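Local coordinates for oxidoreductase protein (Agrobacterium radiobacter, PDB 5UI9) that probably catalyses an NAD-dependent oxidation or reduction, as a Gfo/Idh/MocA-family oxidoreductase, and binds NAD+ and a small dihydroxy acid, at residues A[125-136]-A[179-190]; A[320-328]-A[337-345]. One frame throughout, in Å; residues are numbered along the deposited sequence.

Contact 1 (A[125-136]-A[179-190]); sequences ENFRWQTPIQAV and LGIHTLDIARFI. With NAD (nicotinamide-adenine-dinucleotide), chain C; 8A1 ((2S)-2,3-dihydroxy-2-methylpropanoic acid), chain D.
The ring of Phe127 lies over one face of the His182 imidazole in an offset stack, the planes 11° apart and the centroids 3.8 Å from each other, while the edge of that imidazole is held at both nitrogens. This is the active-site side of the Gfo/Idh/MocA fold, where the chain leaving the Rossmann sheet meets helix 175-191. His182 ND1 donates in its ring plane to the syn lone pair of Glu125 OE2 (2.6 Å), and His182 NE2 donates to O of the bound dihydroxymethylpropanoate (2.6 Å). Histidine suits the place because its two ring nitrogens can serve two different partners, and the two bonds fix the rotation of the imidazole. At the edge of Phe127 lies the nicotinamide N7N, which donates to Asn126 OD1 (3.1 Å); Asn126 ND2 is hydrogen-bonded to His124 NE2.

Farther along, the flat guanidinium of Arg128 has Phe189 over one face and Asp185 at its edge. With CG between the backbone N and the carbonyl carbon (chi1 70°), the chain passes over the Phe189 ring, CB in CH-pi contact, before forming a side-on salt bridge, NE to Asp185 OD2 (2.8 Å) and NH2 to OD1 (3.1 Å). OD1 has a second partner, Thr322 OG1 of helix 316-335, by a hydrogen bond. One water donates to both Glu125 OE2 and Asp185 OD2 and accepts from Arg128 N at 2.8 Å.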
loop_
_atom_site.group_PDB
_atom_site.type_symbol
_atom_site.label_atom_id
_atom_site.label_comp_id
_atom_site.label_asym_id
_atom_site.label_seq_id
_atom_site.Cartn_x
_atom_site.Cartn_y
_atom_site.Cartn_z
ATOM N N GLU A 125 -22.531 10.600 1.606
ATOM C CA GLU A 125 -21.249 9.921 1.576
ATOM C C GLU A 125 -21.104 9.173 2.907
ATOM O O GLU A 125 -20.653 9.748 3.907
ATOM C CB GLU A 125 -20.142 10.962 1.357
ATOM C CG GLU A 125 -18.723 10.420 1.353
ATOM C CD GLU A 125 -18.578 9.133 0.557
ATOM O OE1 GLU A 125 -18.730 9.170 -0.683
ATOM O OE2 GLU A 125 -18.336 8.086 1.192
ATOM N N ASN A 126 -21.501 7.895 2.905
ATOM C CA ASN A 126 -21.788 7.164 4.157
ATOM C C ASN A 126 -20.657 6.276 4.703
ATOM O O ASN A 126 -20.766 5.764 5.818
ATOM C CB ASN A 126 -23.140 6.393 4.071
ATOM C CG ASN A 126 -23.204 5.372 2.933
ATOM O OD1 ASN A 126 -22.200 4.790 2.529
ATOM N ND2 ASN A 126 -24.410 5.139 2.423
ATOM N N PHE A 127 -19.564 6.126 3.955
ATOM C CA PHE A 127 -18.460 5.236 4.380
ATOM C C PHE A 127 -17.765 5.745 5.636
ATOM O O PHE A 127 -17.539 4.970 6.559
ATOM C CB PHE A 127 -17.456 4.991 3.247
ATOM C CG PHE A 127 -17.767 3.777 2.421
ATOM C CD1 PHE A 127 -19.010 3.625 1.831
ATOM C CD2 PHE A 127 -16.807 2.780 2.226
ATOM C CE1 PHE A 127 -19.304 2.501 1.074
ATOM C CE2 PHE A 127 -17.091 1.661 1.458
ATOM C CZ PHE A 127 -18.340 1.514 0.887
ATOM N N ARG A 128 -17.490 7.049 5.705
ATOM C CA ARG A 128 -16.933 7.648 6.931
ATOM C C ARG A 128 -17.856 7.520 8.159
ATOM O O ARG A 128 -17.392 7.634 9.295
ATOM C CB ARG A 128 -16.554 9.118 6.715
ATOM C CG ARG A 128 -17.740 10.074 6.545
ATOM C CD ARG A 128 -17.346 11.507 6.836
ATOM N NE ARG A 128 -16.498 12.064 5.787
ATOM C CZ ARG A 128 -16.051 13.318 5.754
ATOM N NH1 ARG A 128 -16.361 14.181 6.717
ATOM N NH2 ARG A 128 -15.302 13.722 4.738
ATOM N N TRP A 129 -19.151 7.304 7.922
ATOM C CA TRP A 129 -20.135 7.073 8.990
ATOM C C TRP A 129 -20.273 5.613 9.452
ATOM O O TRP A 129 -21.064 5.332 10.348
ATOM C CB TRP A 129 -21.506 7.647 8.577
ATOM C CG TRP A 129 -21.528 9.129 8.613
ATOM C CD1 TRP A 129 -21.388 9.987 7.558
ATOM C CD2 TRP A 129 -21.665 9.942 9.783
ATOM N NE1 TRP A 129 -21.443 11.286 8.003
ATOM C CE2 TRP A 129 -21.609 11.288 9.363
ATOM C CE3 TRP A 129 -21.823 9.661 11.149
ATOM C CZ2 TRP A 129 -21.716 12.359 10.260
ATOM C CZ3 TRP A 129 -21.933 10.725 12.046
ATOM C CH2 TRP A 129 -21.878 12.059 11.595
ATOM N N GLN A 130 -19.497 4.696 8.865
ATOM C CA GLN A 130 -19.431 3.312 9.334
ATOM C C GLN A 130 -18.767 3.273 10.714
ATOM O O GLN A 130 -17.793 3.990 10.963
ATOM C CB GLN A 130 -18.617 2.435 8.367
ATOM C CG GLN A 130 -19.245 2.213 6.995
ATOM C CD GLN A 130 -18.290 1.579 5.980
ATOM O OE1 GLN A 130 -18.606 1.488 4.782
ATOM N NE2 GLN A 130 -17.118 1.147 6.448
ATOM N N THR A 131 -19.292 2.435 11.603
ATOM C CA THR A 131 -18.747 2.288 12.961
ATOM C C THR A 131 -17.216 2.074 13.023
ATOM O O THR A 131 -16.540 2.772 13.773
ATOM C CB THR A 131 -19.500 1.180 13.726
ATOM O OG1 THR A 131 -20.894 1.513 13.771
ATOM C CG2 THR A 131 -18.970 1.009 15.160
ATOM N N PRO A 132 -16.661 1.133 12.235
ATOM C CA PRO A 132 -15.200 0.951 12.302
ATOM C C PRO A 132 -14.381 2.172 11.873
ATOM O O PRO A 132 -13.308 2.413 12.435
ATOM C CB PRO A 132 -14.938 -0.236 11.355
ATOM C CG PRO A 132 -16.160 -0.334 10.509
ATOM C CD PRO A 132 -17.288 0.104 11.392
ATOM N N ILE A 133 -14.890 2.947 10.917
ATOM C CA ILE A 133 -14.186 4.153 10.458
ATOM C C ILE A 133 -14.267 5.264 11.510
ATOM O O ILE A 133 -13.307 6.004 11.725
ATOM C CB ILE A 133 -14.744 4.692 9.113
ATOM C CG1 ILE A 133 -14.849 3.585 8.047
ATOM C CG2 ILE A 133 -13.904 5.865 8.614
ATOM C CD1 ILE A 133 -13.609 2.757 7.852
ATOM N N GLN A 134 -15.428 5.384 12.143
ATOM C CA GLN A 134 -15.629 6.299 13.269
ATOM C C GLN A 134 -14.696 5.964 14.421
ATOM O O GLN A 134 -14.149 6.864 15.053
ATOM C CB GLN A 134 -17.086 6.249 13.752
ATOM C CG GLN A 134 -18.077 6.844 12.757
ATOM C CD GLN A 134 -18.089 8.361 12.781
ATOM O OE1 GLN A 134 -18.304 8.968 13.829
ATOM N NE2 GLN A 134 -17.867 8.979 11.625
ATOM N N ALA A 135 -14.500 4.672 14.675
ATOM C CA ALA A 135 -13.588 4.226 15.730
ATOM C C ALA A 135 -12.128 4.592 15.431
ATOM O O ALA A 135 -11.413 5.046 16.322
ATOM C CB ALA A 135 -13.731 2.732 15.962
ATOM N N VAL A 136 -11.692 4.404 14.187
ATOM C CA VAL A 136 -10.343 4.817 13.766
ATOM C C VAL A 136 -10.146 6.324 13.996
ATOM O O VAL A 136 -9.126 6.742 14.545
ATOM C CB VAL A 136 -10.054 4.440 12.285
ATOM C CG1 VAL A 136 -8.769 5.090 11.764
ATOM C CG2 VAL A 136 -9.969 2.926 12.128
ATOM N N LEU A 179 -16.373 3.686 -6.076
ATOM C CA LEU A 179 -15.925 3.129 -4.802
ATOM C C LEU A 179 -14.752 3.904 -4.213
ATOM O O LEU A 179 -14.765 4.230 -3.017
ATOM C CB LEU A 179 -15.588 1.648 -5.009
ATOM C CG LEU A 179 -15.035 0.794 -3.865
ATOM C CD1 LEU A 179 -13.537 0.989 -3.684
ATOM C CD2 LEU A 179 -15.792 1.021 -2.562
ATOM N N GLY A 180 -13.743 4.192 -5.042
ATOM C CA GLY A 180 -12.598 5.022 -4.651
ATOM C C GLY A 180 -13.009 6.354 -4.054
ATOM O O GLY A 180 -12.348 6.870 -3.153
ATOM N N ILE A 181 -14.106 6.907 -4.564
ATOM C CA ILE A 181 -14.713 8.107 -4.009
ATOM C C ILE A 181 -14.939 7.985 -2.489
ATOM O O ILE A 181 -14.676 8.933 -1.755
ATOM C CB ILE A 181 -16.013 8.455 -4.781
ATOM C CG1 ILE A 181 -16.444 9.900 -4.532
ATOM C CG2 ILE A 181 -17.145 7.483 -4.464
ATOM C CD1 ILE A 181 -17.360 10.419 -5.624
ATOM N N HIS A 182 -15.377 6.811 -2.027
ATOM C CA HIS A 182 -15.510 6.533 -0.601
ATOM C C HIS A 182 -14.157 6.445 0.089
ATOM O O HIS A 182 -13.953 7.043 1.146
ATOM C CB HIS A 182 -16.219 5.197 -0.333
ATOM C CG HIS A 182 -17.635 5.128 -0.811
ATOM N ND1 HIS A 182 -18.620 5.986 -0.364
ATOM C CD2 HIS A 182 -18.245 4.256 -1.647
ATOM C CE1 HIS A 182 -19.769 5.659 -0.928
ATOM N NE2 HIS A 182 -19.568 4.619 -1.717
ATOM N N THR A 183 -13.250 5.652 -0.486
ATOM C CA THR A 183 -11.957 5.381 0.147
ATOM C C THR A 183 -11.110 6.655 0.262
ATOM O O THR A 183 -10.417 6.864 1.260
ATOM C CB THR A 183 -11.161 4.312 -0.632
ATOM O OG1 THR A 183 -12.054 3.337 -1.181
ATOM C CG2 THR A 183 -10.169 3.620 0.279
ATOM N N LEU A 184 -11.162 7.480 -0.780
ATOM C CA LEU A 184 -10.528 8.801 -0.783
ATOM C C LEU A 184 -11.144 9.748 0.250
ATOM O O LEU A 184 -10.431 10.546 0.869
ATOM C CB LEU A 184 -10.619 9.434 -2.179
ATOM C CG LEU A 184 -9.773 8.753 -3.260
ATOM C CD1 LEU A 184 -10.224 9.188 -4.647
ATOM C CD2 LEU A 184 -8.290 9.041 -3.050
ATOM N N ASP A 185 -12.460 9.660 0.429
ATOM C CA ASP A 185 -13.141 10.445 1.460
ATOM C C ASP A 185 -12.670 10.019 2.847
ATOM O O ASP A 185 -12.462 10.871 3.714
ATOM C CB ASP A 185 -14.662 10.294 1.382
ATOM C CG ASP A 185 -15.383 11.283 2.279
ATOM O OD1 ASP A 185 -15.435 12.475 1.913
ATOM O OD2 ASP A 185 -15.858 10.879 3.367
ATOM N N ILE A 186 -12.506 8.706 3.047
ATOM C CA ILE A 186 -12.000 8.194 4.323
ATOM C C ILE A 186 -10.576 8.709 4.559
ATOM O O ILE A 186 -10.260 9.146 5.655
ATOM C CB ILE A 186 -12.067 6.651 4.422
ATOM C CG1 ILE A 186 -13.527 6.179 4.447
ATOM C CG2 ILE A 186 -11.355 6.158 5.685
ATOM C CD1 ILE A 186 -13.725 4.698 4.204
ATOM N N ALA A 187 -9.732 8.670 3.534
ATOM C CA ALA A 187 -8.356 9.169 3.656
ATOM C C ALA A 187 -8.336 10.627 4.135
ATOM O O ALA A 187 -7.570 10.974 5.029
ATOM C CB ALA A 187 -7.614 9.025 2.335
ATOM N N ARG A 188 -9.206 11.458 3.559
ATOM C CA ARG A 188 -9.375 12.865 3.996
ATOM C C ARG A 188 -9.889 12.985 5.421
ATOM O O ARG A 188 -9.370 13.766 6.215
ATOM C CB ARG A 188 -10.374 13.598 3.105
ATOM C CG ARG A 188 -9.846 14.015 1.753
ATOM C CD ARG A 188 -10.833 14.944 1.061
ATOM N NE ARG A 188 -11.146 16.120 1.882
ATOM C CZ ARG A 188 -12.338 16.445 2.394
ATOM N NH1 ARG A 188 -13.442 15.728 2.162
ATOM N NH2 ARG A 188 -12.429 17.536 3.141
ATOM N N PHE A 189 -10.936 12.223 5.713
ATOM C CA PHE A 189 -11.567 12.196 7.032
ATOM C C PHE A 189 -10.552 11.880 8.134
ATOM O O PHE A 189 -10.541 12.531 9.171
ATOM C CB PHE A 189 -12.708 11.168 7.014
ATOM C CG PHE A 189 -13.468 11.051 8.304
ATOM C CD1 PHE A 189 -14.095 12.164 8.869
ATOM C CD2 PHE A 189 -13.598 9.818 8.938
ATOM C CE1 PHE A 189 -14.813 12.045 10.053
ATOM C CE2 PHE A 189 -14.314 9.693 10.120
ATOM C CZ PHE A 189 -14.931 10.811 10.676
ATOM N N ILE A 190 -9.687 10.892 7.887
ATOM C CA ILE A 190 -8.686 10.456 8.861
ATOM C C ILE A 190 -7.426 11.335 8.880
ATOM O O ILE A 190 -6.991 11.744 9.951
ATOM C CB ILE A 190 -8.292 8.971 8.630
ATOM C CG1 ILE A 190 -9.532 8.057 8.714
ATOM C CG2 ILE A 190 -7.232 8.518 9.625
ATOM C CD1 ILE A 190 -10.428 8.294 9.918
HETATM P PA NAD C . -30.697 2.482 -9.721
HETATM O O1A NAD C . -30.571 2.628 -11.222
HETATM O O2A NAD C . -31.035 1.147 -9.118
HETATM O O5B NAD C . -31.773 3.545 -9.201
HETATM C C5B NAD C . -31.925 4.837 -9.774
HETATM C C4B NAD C . -33.417 5.124 -9.845
HETATM O O4B NAD C . -33.607 6.506 -10.126
HETATM C C3B NAD C . -34.112 4.345 -10.952
HETATM O O3B NAD C . -35.264 3.682 -10.414
HETATM C C2B NAD C . -34.483 5.385 -11.999
HETATM O O2B NAD C . -35.728 5.083 -12.629
HETATM C C1B NAD C . -34.560 6.660 -11.176
HETATM N N9A NAD C . -34.250 7.939 -11.858
HETATM C C8A NAD C . -33.173 8.238 -12.611
HETATM N N7A NAD C . -33.235 9.530 -13.024
HETATM C C5A NAD C . -34.356 10.077 -12.518
HETATM C C6A NAD C . -35.040 11.398 -12.555
HETATM N N6A NAD C . -34.522 12.440 -13.241
HETATM N N1A NAD C . -36.201 11.530 -11.872
HETATM C C2A NAD C . -36.753 10.513 -11.177
HETATM N N3A NAD C . -36.186 9.294 -11.104
HETATM C C4A NAD C . -35.014 9.021 -11.738
HETATM O O3 NAD C . -29.347 3.043 -9.053
HETATM P PN NAD C . -28.812 2.599 -7.595
HETATM O O1N NAD C . -28.014 1.324 -7.705
HETATM O O2N NAD C . -29.946 2.672 -6.604
HETATM O O5D NAD C . -27.771 3.785 -7.347
HETATM C C5D NAD C . -28.232 5.128 -7.266
HETATM C C4D NAD C . -27.114 5.977 -6.694
HETATM O O4D NAD C . -26.793 5.488 -5.388
HETATM C C3D NAD C . -25.849 5.907 -7.538
HETATM O O3D NAD C . -25.340 7.226 -7.765
HETATM C C2D NAD C . -24.886 5.068 -6.715
HETATM O O2D NAD C . -23.526 5.486 -6.844
HETATM C C1D NAD C . -25.385 5.280 -5.288
HETATM N N1N NAD C . -25.092 4.192 -4.335
HETATM C C2N NAD C . -24.611 4.553 -3.133
HETATM C C3N NAD C . -24.300 3.625 -2.151
HETATM C C7N NAD C . -23.764 4.121 -0.836
HETATM O O7N NAD C . -24.169 5.194 -0.394
HETATM N N7N NAD C . -22.864 3.401 -0.162
HETATM C C4N NAD C . -24.497 2.272 -2.431
HETATM C C5N NAD C . -25.002 1.904 -3.679
HETATM C C6N NAD C . -25.303 2.888 -4.621
HETATM O OXT 8A1 D . -21.446 1.431 -1.641
HETATM C C 8A1 D . -21.273 1.881 -2.800
HETATM O O 8A1 D . -21.282 3.106 -3.051
HETATM C CA 8A1 D . -21.032 0.919 -3.934
HETATM C CB 8A1 D . -19.516 0.803 -4.088
HETATM O O1 8A1 D . -19.154 -0.231 -5.009
HETATM O O2 8A1 D . -21.620 1.431 -5.142
HETATM C C3 8A1 D . -21.687 -0.430 -3.631
HETATM O O HOH W 1 -16.830 8.379 3.324
#

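Contact 2 (A[320-328]-A[337-345]); sequences LKTFALVEA and RTVDIGAML
Helix 320-328 runs past the C-terminal tail, whose short strand 339-340 gives way to a turn of helical conformation at 341-344, and the backbones come within 6.1 Å between the CA atoms of Ala328 and Val339. The tail adds strand 339-340, antiparallel to 194-202, as an outermost strand of the mixed sheet within this chain, through backbone hydrogen bonds between Val339 and Leu197 and between Ile341 and Ala195, so the contact packs the last helix against the end of that sheet.

Small and branched apolar residues make the join. Ala324 and Ala328, one helical turn apart, present a low surface that larger side chains of the tail can approach closely. Ile341 CD1 presses on Ala328 CB at 3.4 Å, tighter than usual for two carbons, and Val339 CG1 meets the same methyl at 3.8 Å. Leu325 crosses Ile341 at about a right angle, its CD2 against Ile341 CG1 (3.7 Å); it also touches Val194 and Leu197 of the sheet.

Met344 supplies the flexible piece. Extended to SD and then bent at its last torsion (chi3 81°), it lays SD against Ala328 CB (3.7 Å) and brings CE over the helix backbone near Ala324 O, with Glu327 CB alongside. A thioether fits here because it can follow the helix surface without needing a polar partner. Glu327 OE1 is hydrogen-bonded to the backbone N of Leu104.

An Asx motif shapes the turn: Asp340 OD1, approached from above its carboxylate plane, accepts from Ala343 N. The terminal residue Leu345 then reaches back along the helix, its CD1 against the aliphatic part of Lys321 at CG and its CD2 3.9 Å from Ala324 CB.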
loop_
_atom_site.group_PDB
_atom_site.type_symbol
_atom_site.label_atom_id
_atom_site.label_comp_id
_atom_site.label_asym_id
_atom_site.label_seq_id
_atom_site.Cartn_x
_atom_site.Cartn_y
_atom_site.Cartn_z
ATOM N N LEU A 320 -16.528 18.640 -2.271
ATOM C CA LEU A 320 -15.665 19.121 -3.370
ATOM C C LEU A 320 -14.208 18.686 -3.188
ATOM O O LEU A 320 -13.527 18.377 -4.159
ATOM C CB LEU A 320 -15.704 20.649 -3.479
ATOM C CG LEU A 320 -17.010 21.348 -3.857
ATOM C CD1 LEU A 320 -16.818 22.859 -3.827
ATOM C CD2 LEU A 320 -17.503 20.885 -5.224
ATOM N N LYS A 321 -13.740 18.668 -1.941
ATOM C CA LYS A 321 -12.350 18.299 -1.644
ATOM C C LYS A 321 -12.103 16.792 -1.759
ATOM O O LYS A 321 -10.967 16.368 -1.959
ATOM C CB LYS A 321 -11.917 18.857 -0.286
ATOM C CG LYS A 321 -11.792 20.384 -0.308
ATOM C CD LYS A 321 -11.481 20.987 1.054
ATOM C CE LYS A 321 -12.736 21.140 1.896
ATOM N NZ LYS A 321 -12.430 21.643 3.263
ATOM N N THR A 322 -13.165 15.997 -1.633
ATOM C CA THR A 322 -13.126 14.578 -1.970
ATOM C C THR A 322 -13.248 14.393 -3.481
ATOM O O THR A 322 -12.449 13.669 -4.088
ATOM C CB THR A 322 -14.247 13.802 -1.246
ATOM O OG1 THR A 322 -13.951 13.751 0.154
ATOM C CG2 THR A 322 -14.386 12.382 -1.779
ATOM N N PHE A 323 -14.247 15.037 -4.082
ATOM C CA PHE A 323 -14.510 14.862 -5.512
ATOM C C PHE A 323 -13.332 15.270 -6.390
ATOM O O PHE A 323 -13.053 14.604 -7.381
ATOM C CB PHE A 323 -15.779 15.596 -5.975
ATOM C CG PHE A 323 -16.270 15.112 -7.307
ATOM C CD1 PHE A 323 -15.738 15.623 -8.489
ATOM C CD2 PHE A 323 -17.209 14.095 -7.384
ATOM C CE1 PHE A 323 -16.149 15.145 -9.721
ATOM C CE2 PHE A 323 -17.637 13.620 -8.616
ATOM C CZ PHE A 323 -17.106 14.148 -9.786
ATOM N N ALA A 324 -12.661 16.360 -6.024
ATOM C CA ALA A 324 -11.412 16.781 -6.674
ATOM C C ALA A 324 -10.384 15.654 -6.782
ATOM O O ALA A 324 -9.703 15.536 -7.803
ATOM C CB ALA A 324 -10.802 17.959 -5.935
ATOM N N LEU A 325 -10.289 14.838 -5.730
ATOM C CA LEU A 325 -9.347 13.718 -5.690
ATOM C C LEU A 325 -9.722 12.645 -6.700
ATOM O O LEU A 325 -8.836 12.032 -7.293
ATOM C CB LEU A 325 -9.245 13.100 -4.287
ATOM C CG LEU A 325 -8.959 14.017 -3.093
ATOM C CD1 LEU A 325 -8.896 13.218 -1.800
ATOM C CD2 LEU A 325 -7.684 14.831 -3.267
ATOM N N VAL A 326 -11.023 12.427 -6.898
ATOM C CA VAL A 326 -11.510 11.488 -7.916
ATOM C C VAL A 326 -11.116 11.955 -9.321
ATOM O O VAL A 326 -10.546 11.186 -10.097
ATOM C CB VAL A 326 -13.043 11.274 -7.829
ATOM C CG1 VAL A 326 -13.581 10.514 -9.043
ATOM C CG2 VAL A 326 -13.397 10.532 -6.549
ATOM N N GLU A 327 -11.420 13.210 -9.635
ATOM C CA GLU A 327 -11.102 13.775 -10.946
ATOM C C GLU A 327 -9.578 13.840 -11.167
ATOM O O GLU A 327 -9.100 13.560 -12.262
ATOM C CB GLU A 327 -11.766 15.151 -11.108
ATOM C CG GLU A 327 -11.646 15.745 -12.504
ATOM C CD GLU A 327 -12.664 16.843 -12.766
ATOM O OE1 GLU A 327 -13.874 16.529 -12.791
ATOM O OE2 GLU A 327 -12.257 18.018 -12.941
ATOM N N ALA A 328 -8.832 14.183 -10.116
ATOM C CA ALA A 328 -7.370 14.187 -10.165
ATOM C C ALA A 328 -6.783 12.793 -10.403
ATOM O O ALA A 328 -5.784 12.661 -11.101
ATOM C CB ALA A 328 -6.800 14.780 -8.887
ATOM N N ARG A 337 1.120 11.651 -14.589
ATOM C CA ARG A 337 1.703 12.789 -13.879
ATOM C C ARG A 337 1.050 12.990 -12.500
ATOM O O ARG A 337 -0.108 12.618 -12.281
ATOM C CB ARG A 337 1.547 14.057 -14.730
ATOM N N THR A 338 1.811 13.570 -11.575
ATOM C CA THR A 338 1.287 14.000 -10.282
ATOM C C THR A 338 0.405 15.235 -10.495
ATOM O O THR A 338 0.718 16.084 -11.330
ATOM C CB THR A 338 2.435 14.314 -9.299
ATOM O OG1 THR A 338 3.269 13.157 -9.159
ATOM C CG2 THR A 338 1.905 14.721 -7.920
ATOM N N VAL A 339 -0.693 15.323 -9.747
ATOM C CA VAL A 339 -1.671 16.403 -9.909
ATOM C C VAL A 339 -1.755 17.228 -8.627
ATOM O O VAL A 339 -1.865 16.673 -7.537
ATOM C CB VAL A 339 -3.068 15.849 -10.279
ATOM C CG1 VAL A 339 -4.105 16.966 -10.351
ATOM C CG2 VAL A 339 -3.007 15.107 -11.605
ATOM N N ASP A 340 -1.716 18.553 -8.784
ATOM C CA ASP A 340 -1.893 19.499 -7.683
ATOM C C ASP A 340 -3.389 19.659 -7.403
ATOM O O ASP A 340 -4.143 20.109 -8.269
ATOM C CB ASP A 340 -1.270 20.854 -8.058
ATOM C CG ASP A 340 -1.262 21.859 -6.904
ATOM O OD1 ASP A 340 -2.187 21.861 -6.061
ATOM O OD2 ASP A 340 -0.324 22.680 -6.861
ATOM N N ILE A 341 -3.800 19.323 -6.182
ATOM C CA ILE A 341 -5.211 19.395 -5.792
ATOM C C ILE A 341 -5.638 20.844 -5.543
ATOM O O ILE A 341 -6.733 21.243 -5.955
ATOM C CB ILE A 341 -5.505 18.523 -4.548
ATOM C CG1 ILE A 341 -5.122 17.053 -4.813
ATOM C CG2 ILE A 341 -6.969 18.636 -4.134
ATOM C CD1 ILE A 341 -5.758 16.439 -6.048
ATOM N N GLY A 342 -4.778 21.618 -4.877
ATOM C CA GLY A 342 -5.025 23.039 -4.618
ATOM C C GLY A 342 -5.368 23.846 -5.861
ATOM O O GLY A 342 -6.264 24.691 -5.827
ATOM N N ALA A 343 -4.673 23.562 -6.962
ATOM C CA ALA A 343 -4.898 24.242 -8.246
ATOM C C ALA A 343 -6.281 23.983 -8.856
ATOM O O ALA A 343 -6.761 24.791 -9.643
ATOM C CB ALA A 343 -3.810 23.859 -9.245
ATOM N N MET A 344 -6.910 22.865 -8.499
ATOM C CA MET A 344 -8.241 22.513 -9.005
ATOM C C MET A 344 -9.376 23.221 -8.272
ATOM O O MET A 344 -10.435 23.416 -8.854
ATOM C CB MET A 344 -8.478 21.004 -8.900
ATOM C CG MET A 344 -7.468 20.143 -9.637
ATOM S SD MET A 344 -7.698 18.400 -9.247
ATOM C CE MET A 344 -9.060 17.989 -10.338
ATOM N N LEU A 345 -9.167 23.581 -7.005
ATOM C CA LEU A 345 -10.242 24.111 -6.151
ATOM C C LEU A 345 -10.278 25.638 -6.117
ATOM O O LEU A 345 -9.367 26.337 -6.559
ATOM C CB LEU A 345 -10.110 23.555 -4.728
ATOM C CG LEU A 345 -10.259 22.029 -4.619
ATOM C CD1 LEU A 345 -9.701 21.526 -3.297
ATOM C CD2 LEU A 345 -11.713 21.604 -4.798
ATOM O OXT LEU A 345 -11.246 26.212 -5.633
#

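Contact 1 closes before contact 2 opens along the chain, and their centres lie about 18 Å apart. Helix 316-335 joins them: it packs beside helix 175-191 of contact 1 and bears the tail of contact 2. The junction is partly polar, with Thr322 bridging to Asp185 and probably also hydrogen-bonded through OG1 to Arg188 NH1 (2.9 Å), while Val326 touches Ile181 and Leu184. The centre of contact 1, at the cofactor and ligand, is about 8 Å from the centre of the chain, and that of contact 2, at an edge of the mixed sheet, about 17 Å. The C-terminal tail is thus tied through helix 316-335 to helix 175-191, which carries His182.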